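Local coordinates for succinate dehydrogenase subunit A (Mycolicibacterium smegmatis MC2 51, PDB 6LUM), which probably oxidises succinate to fumarate with its bound FAD, passing the electrons on to the other subunits of the respiratory succinate dehydrogenase, at residues F228-E238 with H551-L561; A525-G533 with N542-T552. One frame throughout, in Å; residues are numbered along the deposited sequence.

Contact 1 of 2, residues F228-E238 with H551-L561; sequences FRKGLPLEDME and HTMAYKQGTDL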
loop_
_atom_site.group_PDB
_atom_site.type_symbol
_atom_site.label_atom_id
_atom_site.label_comp_id
_atom_site.label_asym_id
_atom_site.label_seq_id
_atom_site.Cartn_x
_atom_site.Cartn_y
_atom_site.Cartn_z
ATOM N N PHE D 228 -28.708 32.386 -19.963
ATOM C CA PHE D 228 -29.521 33.383 -20.637
ATOM C C PHE D 228 -30.655 33.880 -19.761
ATOM O O PHE D 228 -31.061 35.037 -19.884
ATOM C CB PHE D 228 -30.070 32.792 -21.927
ATOM C CG PHE D 228 -30.752 33.777 -22.799
ATOM C CD1 PHE D 228 -30.052 34.804 -23.376
ATOM C CD2 PHE D 228 -32.093 33.662 -23.059
ATOM C CE1 PHE D 228 -30.681 35.700 -24.184
ATOM C CE2 PHE D 228 -32.725 34.562 -23.861
ATOM C CZ PHE D 228 -32.021 35.579 -24.424
ATOM N N ARG D 229 -31.179 33.034 -18.881
ATOM C CA ARG D 229 -32.235 33.464 -17.979
ATOM C C ARG D 229 -31.700 34.312 -16.841
ATOM O O ARG D 229 -32.410 35.193 -16.351
ATOM C CB ARG D 229 -32.968 32.253 -17.416
ATOM C CG ARG D 229 -33.980 31.679 -18.364
ATOM C CD ARG D 229 -34.498 30.345 -17.889
ATOM N NE ARG D 229 -35.804 30.048 -18.468
ATOM C CZ ARG D 229 -36.422 28.880 -18.355
ATOM N NH1 ARG D 229 -35.855 27.893 -17.687
ATOM N NH2 ARG D 229 -37.609 28.700 -18.909
ATOM N N LYS D 230 -30.466 34.069 -16.403
ATOM C CA LYS D 230 -29.898 34.884 -15.337
ATOM C C LYS D 230 -29.661 36.326 -15.751
ATOM O O LYS D 230 -29.344 37.148 -14.890
ATOM C CB LYS D 230 -28.583 34.290 -14.852
ATOM C CG LYS D 230 -28.733 32.977 -14.143
ATOM C CD LYS D 230 -29.767 33.061 -13.047
ATOM C CE LYS D 230 -29.283 33.909 -11.894
ATOM N NZ LYS D 230 -30.250 33.893 -10.771
ATOM N N GLY D 231 -29.802 36.656 -17.026
ATOM C CA GLY D 231 -29.553 37.994 -17.506
ATOM C C GLY D 231 -28.244 38.168 -18.239
ATOM O O GLY D 231 -28.018 39.234 -18.816
ATOM N N LEU D 232 -27.376 37.164 -18.223
ATOM C CA LEU D 232 -26.135 37.216 -18.965
ATOM C C LEU D 232 -26.419 37.061 -20.457
ATOM O O LEU D 232 -27.497 36.613 -20.844
ATOM C CB LEU D 232 -25.193 36.126 -18.466
ATOM C CG LEU D 232 -25.052 36.085 -16.949
ATOM C CD1 LEU D 232 -24.392 34.811 -16.484
ATOM C CD2 LEU D 232 -24.258 37.270 -16.496
ATOM N N PRO D 233 -25.480 37.439 -21.318
ATOM C CA PRO D 233 -25.740 37.427 -22.757
ATOM C C PRO D 233 -25.415 36.090 -23.413
ATOM O O PRO D 233 -24.763 35.221 -22.835
ATOM C CB PRO D 233 -24.797 38.514 -23.268
ATOM C CG PRO D 233 -23.659 38.419 -22.378
ATOM C CD PRO D 233 -24.185 38.070 -21.025
ATOM N N LEU D 234 -25.885 35.945 -24.649
ATOM C CA LEU D 234 -25.549 34.805 -25.489
ATOM C C LEU D 234 -25.055 35.320 -26.827
ATOM O O LEU D 234 -25.629 36.253 -27.386
ATOM C CB LEU D 234 -26.744 33.882 -25.704
ATOM C CG LEU D 234 -27.074 32.876 -24.610
ATOM C CD1 LEU D 234 -28.047 31.879 -25.140
ATOM C CD2 LEU D 234 -25.840 32.186 -24.135
ATOM N N GLU D 235 -24.007 34.699 -27.349
ATOM C CA GLU D 235 -23.248 35.251 -28.460
ATOM C C GLU D 235 -23.364 34.362 -29.687
ATOM O O GLU D 235 -23.143 33.154 -29.598
ATOM C CB GLU D 235 -21.782 35.409 -28.068
ATOM C CG GLU D 235 -20.947 36.171 -29.059
ATOM C CD GLU D 235 -19.469 35.896 -28.909
ATOM O OE1 GLU D 235 -18.926 36.089 -27.805
ATOM O OE2 GLU D 235 -18.843 35.484 -29.901
ATOM N N ASP D 236 -23.711 34.964 -30.823
ATOM C CA ASP D 236 -23.618 34.313 -32.131
ATOM C C ASP D 236 -24.474 33.055 -32.219
ATOM O O ASP D 236 -24.015 32.006 -32.660
ATOM C CB ASP D 236 -22.164 33.979 -32.460
ATOM C CG ASP D 236 -21.537 34.965 -33.407
ATOM O OD1 ASP D 236 -22.279 35.778 -33.995
ATOM O OD2 ASP D 236 -20.300 34.920 -33.570
ATOM N N MET D 237 -25.738 33.168 -31.829
ATOM C CA MET D 237 -26.591 31.990 -31.751
ATOM C C MET D 237 -27.307 31.665 -33.051
ATOM O O MET D 237 -27.934 30.609 -33.139
ATOM C CB MET D 237 -27.618 32.156 -30.637
ATOM C CG MET D 237 -27.100 31.772 -29.281
ATOM S SD MET D 237 -26.888 30.011 -29.083
ATOM C CE MET D 237 -28.573 29.458 -29.272
ATOM N N GLU D 238 -27.231 32.520 -34.057
ATOM C CA GLU D 238 -27.856 32.228 -35.333
ATOM C C GLU D 238 -26.967 31.417 -36.255
ATOM O O GLU D 238 -27.354 31.166 -37.397
ATOM C CB GLU D 238 -28.256 33.520 -36.032
ATOM C CG GLU D 238 -27.102 34.304 -36.598
ATOM C CD GLU D 238 -26.499 35.252 -35.595
ATOM O OE1 GLU D 238 -26.696 35.042 -34.383
ATOM O OE2 GLU D 238 -25.836 36.217 -36.012
ATOM N N HIS D 551 -19.648 39.952 -33.672
ATOM C CA HIS D 551 -20.473 38.983 -32.980
ATOM C C HIS D 551 -21.749 39.655 -32.506
ATOM O O HIS D 551 -21.733 40.809 -32.076
ATOM C CB HIS D 551 -19.730 38.397 -31.787
ATOM C CG HIS D 551 -18.508 37.617 -32.150
ATOM N ND1 HIS D 551 -18.546 36.505 -32.961
ATOM C CD2 HIS D 551 -17.213 37.779 -31.796
ATOM C CE1 HIS D 551 -17.326 36.021 -33.097
ATOM N NE2 HIS D 551 -16.499 36.775 -32.400
ATOM N N THR D 552 -22.858 38.935 -32.594
ATOM C CA THR D 552 -24.122 39.399 -32.049
ATOM C C THR D 552 -24.257 38.895 -30.626
ATOM O O THR D 552 -23.961 37.734 -30.346
ATOM C CB THR D 552 -25.290 38.889 -32.888
ATOM O OG1 THR D 552 -25.178 39.386 -34.226
ATOM C CG2 THR D 552 -26.600 39.346 -32.301
ATOM N N MET D 553 -24.699 39.760 -29.722
ATOM C CA MET D 553 -24.914 39.381 -28.335
ATOM C C MET D 553 -26.345 39.712 -27.955
ATOM O O MET D 553 -26.845 40.786 -28.292
ATOM C CB MET D 553 -23.922 40.086 -27.417
ATOM C CG MET D 553 -22.490 39.781 -27.774
ATOM S SD MET D 553 -21.319 40.250 -26.508
ATOM C CE MET D 553 -21.696 39.042 -25.263
ATOM N N ALA D 554 -27.008 38.786 -27.280
ATOM C CA ALA D 554 -28.415 38.918 -26.952
ATOM C C ALA D 554 -28.590 38.880 -25.447
ATOM O O ALA D 554 -28.011 38.018 -24.774
ATOM C CB ALA D 554 -29.231 37.811 -27.610
ATOM N N TYR D 555 -29.381 39.817 -24.926
ATOM C CA TYR D 555 -29.722 39.905 -23.516
ATOM C C TYR D 555 -31.227 39.774 -23.353
ATOM O O TYR D 555 -31.996 40.351 -24.126
ATOM C CB TYR D 555 -29.281 41.233 -22.902
ATOM C CG TYR D 555 -27.828 41.583 -23.069
ATOM C CD1 TYR D 555 -27.368 42.172 -24.228
ATOM C CD2 TYR D 555 -26.922 41.352 -22.051
ATOM C CE1 TYR D 555 -26.053 42.501 -24.379
ATOM C CE2 TYR D 555 -25.603 41.680 -22.194
ATOM C CZ TYR D 555 -25.173 42.253 -23.362
ATOM O OH TYR D 555 -23.851 42.586 -23.513
ATOM N N LYS D 556 -31.642 39.031 -22.337
ATOM C CA LYS D 556 -33.051 38.867 -22.021
ATOM C C LYS D 556 -33.485 39.961 -21.060
ATOM O O LYS D 556 -32.753 40.309 -20.132
ATOM C CB LYS D 556 -33.302 37.496 -21.402
ATOM C CG LYS D 556 -34.755 37.116 -21.275
ATOM C CD LYS D 556 -34.900 35.922 -20.364
ATOM C CE LYS D 556 -36.312 35.399 -20.367
ATOM N NZ LYS D 556 -36.670 34.842 -21.691
ATOM N N GLN D 557 -34.680 40.503 -21.281
ATOM C CA GLN D 557 -35.119 41.649 -20.493
ATOM C C GLN D 557 -35.940 41.233 -19.277
ATOM O O GLN D 557 -35.552 41.504 -18.137
ATOM C CB GLN D 557 -35.913 42.612 -21.376
ATOM C CG GLN D 557 -35.161 43.064 -22.614
ATOM C CD GLN D 557 -34.034 44.028 -22.312
ATOM O OE1 GLN D 557 -33.054 43.679 -21.657
ATOM N NE2 GLN D 557 -34.165 45.251 -22.799
ATOM N N GLY D 558 -37.064 40.569 -19.499
ATOM C CA GLY D 558 -37.953 40.181 -18.421
ATOM C C GLY D 558 -37.476 38.966 -17.657
ATOM O O GLY D 558 -36.275 38.699 -17.545
ATOM N N THR D 559 -38.426 38.233 -17.110
ATOM C CA THR D 559 -38.163 36.990 -16.392
ATOM C C THR D 559 -39.010 35.834 -16.896
ATOM O O THR D 559 -38.523 34.704 -16.962
ATOM C CB THR D 559 -38.397 37.192 -14.884
ATOM O OG1 THR D 559 -37.626 38.306 -14.422
ATOM C CG2 THR D 559 -37.988 35.955 -14.106
ATOM N N ASP D 560 -40.262 36.087 -17.264
ATOM C CA ASP D 560 -41.114 35.046 -17.810
ATOM C C ASP D 560 -40.674 34.708 -19.232
ATOM O O ASP D 560 -39.786 35.342 -19.805
ATOM C CB ASP D 560 -42.571 35.490 -17.779
ATOM C CG ASP D 560 -42.758 36.889 -18.310
ATOM O OD1 ASP D 560 -41.827 37.706 -18.159
ATOM O OD2 ASP D 560 -43.832 37.174 -18.879
ATOM N N LEU D 561 -41.309 33.688 -19.812
ATOM C CA LEU D 561 -40.943 33.262 -21.158
ATOM C C LEU D 561 -41.095 34.403 -22.152
ATOM O O LEU D 561 -40.122 34.831 -22.777
ATOM C CB LEU D 561 -41.786 32.063 -21.588
ATOM C CG LEU D 561 -41.205 30.671 -21.352
ATOM C CD1 LEU D 561 -42.082 29.647 -22.005
ATOM C CD2 LEU D 561 -39.815 30.582 -21.908
#
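Leu234 and Ala554 form the hydrogen-bonded pair of a short antiparallel sheet, in which strand 234-235 of the FAD-binding region lies along strand 550-556 of the C-terminal region. Two bonds join them: Leu234 N to Ala554 O (3.0 Å) and Ala554 N to Leu234 O (2.9 Å). The register runs on past the strand as Asp236 N donates to Thr552 O (2.8 Å). Ala554 is small enough to let the Phe228 ring come up from the preceding helix, with CE1 at the edge 3.6 Å from Ala554 O. Phe228 (chi1 -172°, CG swung away from the backbone N) turns a ring face to Lys556, whose CB makes a CH-pi contact 4.1 Å from the centroid. Gly231, at positive phi, closes that helix in a Schellman motif. Just beyond it Pro233 lays CB over one face of the Tyr555 ring, 3.4 Å from CE2, while its CG meets Met553 CE; a compact, rigid proline ring suits a place alongside both side chains. At the other end His551 ND1 donates to Asp236 OD2, though the modelled length is doubtful, and Glu235 OE2 lies over the imidazole face. Glu235 OE1 forms a salt bridge with Lys570 of strand 565-571, which flanks strand 550-556 across from strand 234-235, and helix 503-527 packs against Phe228 through Val520.

Contact 2 of 2, residues A525-G533 with N542-T552; sequences ALNRKESRG and NRDDTNYMRHT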
loop_
_atom_site.group_PDB
_atom_site.type_symbol
_atom_site.label_atom_id
_atom_site.label_comp_id
_atom_site.label_asym_id
_atom_site.label_seq_id
_atom_site.Cartn_x
_atom_site.Cartn_y
_atom_site.Cartn_z
ATOM N N ALA D 525 -30.906 35.622 -36.242
ATOM C CA ALA D 525 -30.883 35.385 -37.678
ATOM C C ALA D 525 -31.721 36.388 -38.445
ATOM O O ALA D 525 -31.471 36.602 -39.632
ATOM C CB ALA D 525 -31.370 33.977 -37.988
ATOM N N LEU D 526 -32.721 36.988 -37.811
ATOM C CA LEU D 526 -33.479 38.042 -38.465
ATOM C C LEU D 526 -32.736 39.363 -38.422
ATOM O O LEU D 526 -32.929 40.212 -39.294
ATOM C CB LEU D 526 -34.847 38.179 -37.806
ATOM C CG LEU D 526 -35.871 39.087 -38.466
ATOM C CD1 LEU D 526 -35.944 38.796 -39.937
ATOM C CD2 LEU D 526 -37.215 38.872 -37.818
ATOM N N ASN D 527 -31.887 39.549 -37.415
ATOM C CA ASN D 527 -31.070 40.753 -37.349
ATOM C C ASN D 527 -29.975 40.741 -38.406
ATOM O O ASN D 527 -29.815 41.710 -39.152
ATOM C CB ASN D 527 -30.468 40.887 -35.954
ATOM C CG ASN D 527 -29.567 42.083 -35.823
ATOM O OD1 ASN D 527 -29.663 43.040 -36.587
ATOM N ND2 ASN D 527 -28.677 42.036 -34.848
ATOM N N ARG D 528 -29.206 39.658 -38.483
ATOM C CA ARG D 528 -28.040 39.630 -39.366
ATOM C C ARG D 528 -28.482 39.528 -40.821
ATOM O O ARG D 528 -28.858 38.458 -41.293
ATOM C CB ARG D 528 -27.122 38.475 -38.997
ATOM C CG ARG D 528 -25.801 38.527 -39.708
ATOM C CD ARG D 528 -24.899 37.389 -39.324
ATOM N NE ARG D 528 -24.351 37.562 -37.990
ATOM C CZ ARG D 528 -23.312 38.333 -37.709
ATOM N NH1 ARG D 528 -22.714 39.010 -38.671
ATOM N NH2 ARG D 528 -22.873 38.430 -36.468
ATOM N N LYS D 529 -28.409 40.638 -41.549
ATOM C CA LYS D 529 -28.837 40.692 -42.948
ATOM C C LYS D 529 -27.655 40.490 -43.893
ATOM O O LYS D 529 -27.295 41.365 -44.675
ATOM C CB LYS D 529 -29.527 42.019 -43.237
ATOM C CG LYS D 529 -30.455 42.502 -42.157
ATOM C CD LYS D 529 -31.068 43.832 -42.538
ATOM C CE LYS D 529 -32.147 44.234 -41.561
ATOM N NZ LYS D 529 -33.185 43.181 -41.442
ATOM N N GLU D 530 -27.054 39.310 -43.827
ATOM C CA GLU D 530 -25.950 38.960 -44.708
ATOM C C GLU D 530 -25.972 37.453 -44.908
ATOM O O GLU D 530 -26.938 36.779 -44.546
ATOM C CB GLU D 530 -24.616 39.443 -44.132
ATOM C CG GLU D 530 -24.192 38.695 -42.897
ATOM C CD GLU D 530 -22.759 38.955 -42.532
ATOM O OE1 GLU D 530 -22.125 39.794 -43.193
ATOM O OE2 GLU D 530 -22.262 38.320 -41.584
ATOM N N SER D 531 -24.906 36.914 -45.488
ATOM C CA SER D 531 -24.813 35.473 -45.712
ATOM C C SER D 531 -23.384 35.037 -45.411
ATOM O O SER D 531 -22.543 34.982 -46.309
ATOM C CB SER D 531 -25.215 35.131 -47.133
ATOM O OG SER D 531 -26.543 35.539 -47.378
ATOM N N ARG D 532 -23.125 34.689 -44.159
ATOM C CA ARG D 532 -21.784 34.336 -43.721
ATOM C C ARG D 532 -21.807 32.963 -43.076
ATOM O O ARG D 532 -22.541 32.743 -42.111
ATOM C CB ARG D 532 -21.240 35.372 -42.743
ATOM C CG ARG D 532 -19.881 35.020 -42.184
ATOM C CD ARG D 532 -19.485 35.977 -41.097
ATOM N NE ARG D 532 -19.722 37.347 -41.515
ATOM C CZ ARG D 532 -18.818 38.091 -42.135
ATOM N NH1 ARG D 532 -17.624 37.589 -42.390
ATOM N NH2 ARG D 532 -19.105 39.333 -42.489
ATOM N N GLY D 533 -21.003 32.051 -43.602
ATOM C CA GLY D 533 -20.812 30.772 -42.941
ATOM C C GLY D 533 -22.073 29.938 -42.946
ATOM O O GLY D 533 -22.674 29.687 -43.994
ATOM N N ASN D 542 -24.924 37.828 -49.983
ATOM C CA ASN D 542 -23.515 38.179 -50.153
ATOM C C ASN D 542 -22.973 38.753 -48.854
ATOM O O ASN D 542 -23.645 39.553 -48.198
ATOM C CB ASN D 542 -23.311 39.158 -51.316
ATOM C CG ASN D 542 -24.145 40.411 -51.191
ATOM O OD1 ASN D 542 -24.862 40.609 -50.214
ATOM N ND2 ASN D 542 -24.051 41.274 -52.191
ATOM N N ARG D 543 -21.768 38.340 -48.486
ATOM C CA ARG D 543 -21.186 38.723 -47.208
ATOM C C ARG D 543 -20.942 40.227 -47.149
ATOM O O ARG D 543 -20.369 40.810 -48.072
ATOM C CB ARG D 543 -19.885 37.954 -47.000
ATOM C CG ARG D 543 -19.271 38.113 -45.643
ATOM C CD ARG D 543 -18.056 37.222 -45.515
ATOM N NE ARG D 543 -17.030 37.580 -46.485
ATOM C CZ ARG D 543 -15.901 36.907 -46.671
ATOM N NH1 ARG D 543 -15.632 35.834 -45.947
ATOM N NH2 ARG D 543 -15.036 37.314 -47.583
ATOM N N ASP D 544 -21.389 40.853 -46.060
ATOM C CA ASP D 544 -21.219 42.290 -45.841
ATOM C C ASP D 544 -20.142 42.493 -44.779
ATOM O O ASP D 544 -20.408 42.542 -43.583
ATOM C CB ASP D 544 -22.542 42.928 -45.434
ATOM C CG ASP D 544 -22.568 44.421 -45.677
ATOM O OD1 ASP D 544 -21.618 44.943 -46.293
ATOM O OD2 ASP D 544 -23.540 45.075 -45.249
ATOM N N ASP D 545 -18.904 42.626 -45.239
ATOM C CA ASP D 545 -17.755 42.721 -44.350
ATOM C C ASP D 545 -17.635 44.075 -43.669
ATOM O O ASP D 545 -16.777 44.237 -42.798
ATOM C CB ASP D 545 -16.471 42.430 -45.128
ATOM C CG ASP D 545 -16.292 40.959 -45.425
ATOM O OD1 ASP D 545 -16.699 40.132 -44.589
ATOM O OD2 ASP D 545 -15.750 40.626 -46.497
ATOM N N THR D 546 -18.468 45.043 -44.035
ATOM C CA THR D 546 -18.360 46.390 -43.493
ATOM C C THR D 546 -19.371 46.679 -42.398
ATOM O O THR D 546 -19.100 47.503 -41.519
ATOM C CB THR D 546 -18.533 47.427 -44.606
ATOM O OG1 THR D 546 -19.929 47.655 -44.828
ATOM C CG2 THR D 546 -17.899 46.932 -45.895
ATOM N N ASN D 547 -20.527 46.025 -42.428
ATOM C CA ASN D 547 -21.577 46.272 -41.456
ATOM C C ASN D 547 -21.778 45.140 -40.466
ATOM O O ASN D 547 -22.221 45.395 -39.347
ATOM C CB ASN D 547 -22.906 46.542 -42.170
ATOM C CG ASN D 547 -23.758 47.565 -41.451
ATOM O OD1 ASN D 547 -23.741 47.654 -40.225
ATOM N ND2 ASN D 547 -24.511 48.347 -42.215
ATOM N N TYR D 548 -21.462 43.904 -40.836
ATOM C CA TYR D 548 -21.816 42.747 -40.029
ATOM C C TYR D 548 -20.621 41.854 -39.740
ATOM O O TYR D 548 -20.759 40.639 -39.631
ATOM C CB TYR D 548 -22.918 41.934 -40.699
ATOM C CG TYR D 548 -24.247 42.632 -40.730
ATOM C CD1 TYR D 548 -24.938 42.892 -39.560
ATOM C CD2 TYR D 548 -24.809 43.034 -41.926
ATOM C CE1 TYR D 548 -26.140 43.533 -39.582
ATOM C CE2 TYR D 548 -26.014 43.677 -41.957
ATOM C CZ TYR D 548 -26.674 43.925 -40.781
ATOM O OH TYR D 548 -27.884 44.567 -40.810
ATOM N N MET D 549 -19.431 42.425 -39.609
ATOM C CA MET D 549 -18.315 41.618 -39.120
ATOM C C MET D 549 -18.134 41.801 -37.619
ATOM O O MET D 549 -17.095 42.241 -37.132
ATOM C CB MET D 549 -17.037 41.944 -39.878
ATOM C CG MET D 549 -15.888 41.003 -39.542
ATOM S SD MET D 549 -14.410 41.244 -40.534
ATOM C CE MET D 549 -14.944 40.491 -42.060
ATOM N N ARG D 550 -19.182 41.472 -36.873
ATOM C CA ARG D 550 -19.154 41.535 -35.424
ATOM C C ARG D 550 -19.992 40.394 -34.873
ATOM O O ARG D 550 -20.924 39.918 -35.521
ATOM C CB ARG D 550 -19.684 42.874 -34.908
ATOM C CG ARG D 550 -18.852 44.071 -35.305
ATOM C CD ARG D 550 -19.657 45.349 -35.259
ATOM N NE ARG D 550 -20.865 45.254 -36.067
ATOM C CZ ARG D 550 -21.688 46.269 -36.292
ATOM N NH1 ARG D 550 -21.428 47.458 -35.771
ATOM N NH2 ARG D 550 -22.769 46.098 -37.039
ATOM N N HIS D 551 -19.648 39.952 -33.672
ATOM C CA HIS D 551 -20.473 38.983 -32.980
ATOM C C HIS D 551 -21.749 39.655 -32.506
ATOM O O HIS D 551 -21.733 40.809 -32.076
ATOM C CB HIS D 551 -19.730 38.397 -31.787
ATOM C CG HIS D 551 -18.508 37.617 -32.150
ATOM N ND1 HIS D 551 -18.546 36.505 -32.961
ATOM C CD2 HIS D 551 -17.213 37.779 -31.796
ATOM C CE1 HIS D 551 -17.326 36.021 -33.097
ATOM N NE2 HIS D 551 -16.499 36.775 -32.400
ATOM N N THR D 552 -22.858 38.935 -32.594
ATOM C CA THR D 552 -24.122 39.399 -32.049
ATOM C C THR D 552 -24.257 38.895 -30.626
ATOM O O THR D 552 -23.961 37.734 -30.346
ATOM C CB THR D 552 -25.290 38.889 -32.888
ATOM O OG1 THR D 552 -25.178 39.386 -34.226
ATOM C CG2 THR D 552 -26.600 39.346 -32.301
#
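Arg528 spends two guanidinium nitrogens on backbone carbonyls of the facing segment. NH2 donates to Arg550 O (2.6 Å) in a nearly straight bond of 165°, and NH1 donates to Tyr548 O (2.7 Å); both oxygens lie in the guanidinium plane, as suits a flat group whose N-H bonds all point outward in its plane. NH1 also reaches Glu530 OE2 (3.0 Å), from above the carboxylate plane. Arg532 takes that carboxylate side-on, NE to OE2 (2.7 Å) and NH2 to OE1 (3.1 Å), so that OE2 is held from opposite faces by two arginines. OE1 has a further donor in the backbone, Asp544 N (3.1 Å). Glu530 can sit among all these donors because its CG lies between the backbone N and the carbonyl carbon (chi1 69°) and the rest of the chain is extended. This salt-bridge network ties the loop leaving helix 503-527 to the loop entering strand 550-556. Replacing Glu530 by an alanine removes the carboxylate, and would probably leave the positive charges of Arg528 and Arg532 without the anion between them and Asp544 N without its acceptor. Further out, Arg532 NH2 forms a salt bridge with Asp545 OD1 (3.3 Å), an oxygen that Arg543 NE approaches through charge alone. The aliphatic CG of Arg543 lies over one face of the Arg532 guanidinium, and the two guanidinium planes are 19° apart. Tyr548 turns a ring face to Lys529 N, and its OH lies by Lys529 CG (3.6 Å). Behind this shell, Arg543 NH1 pairs with Asp75, whose backbone O also accepts from Arg532 NH1.

Both contacts use strand 550-556 and share His551 and Thr552, but they meet it differently. Contact 1 is buried and joins two regions far apart in sequence; backbone pairing and apolar or aromatic packing do most of its work. Contact 2 is only partly buried, closes a local excursion within the C-terminal region, and relies on arginines and carboxylates gripping mostly loop backbone, with no strand pairing between its two segments. It is nested inside the long loop that contact 1 closes. The two meet where Arg528 of contact 2 forms a salt bridge through NE with Glu238 OE2 of contact 1 (2.8 Å), while Ala525 in helix 503-527 packs against Glu238.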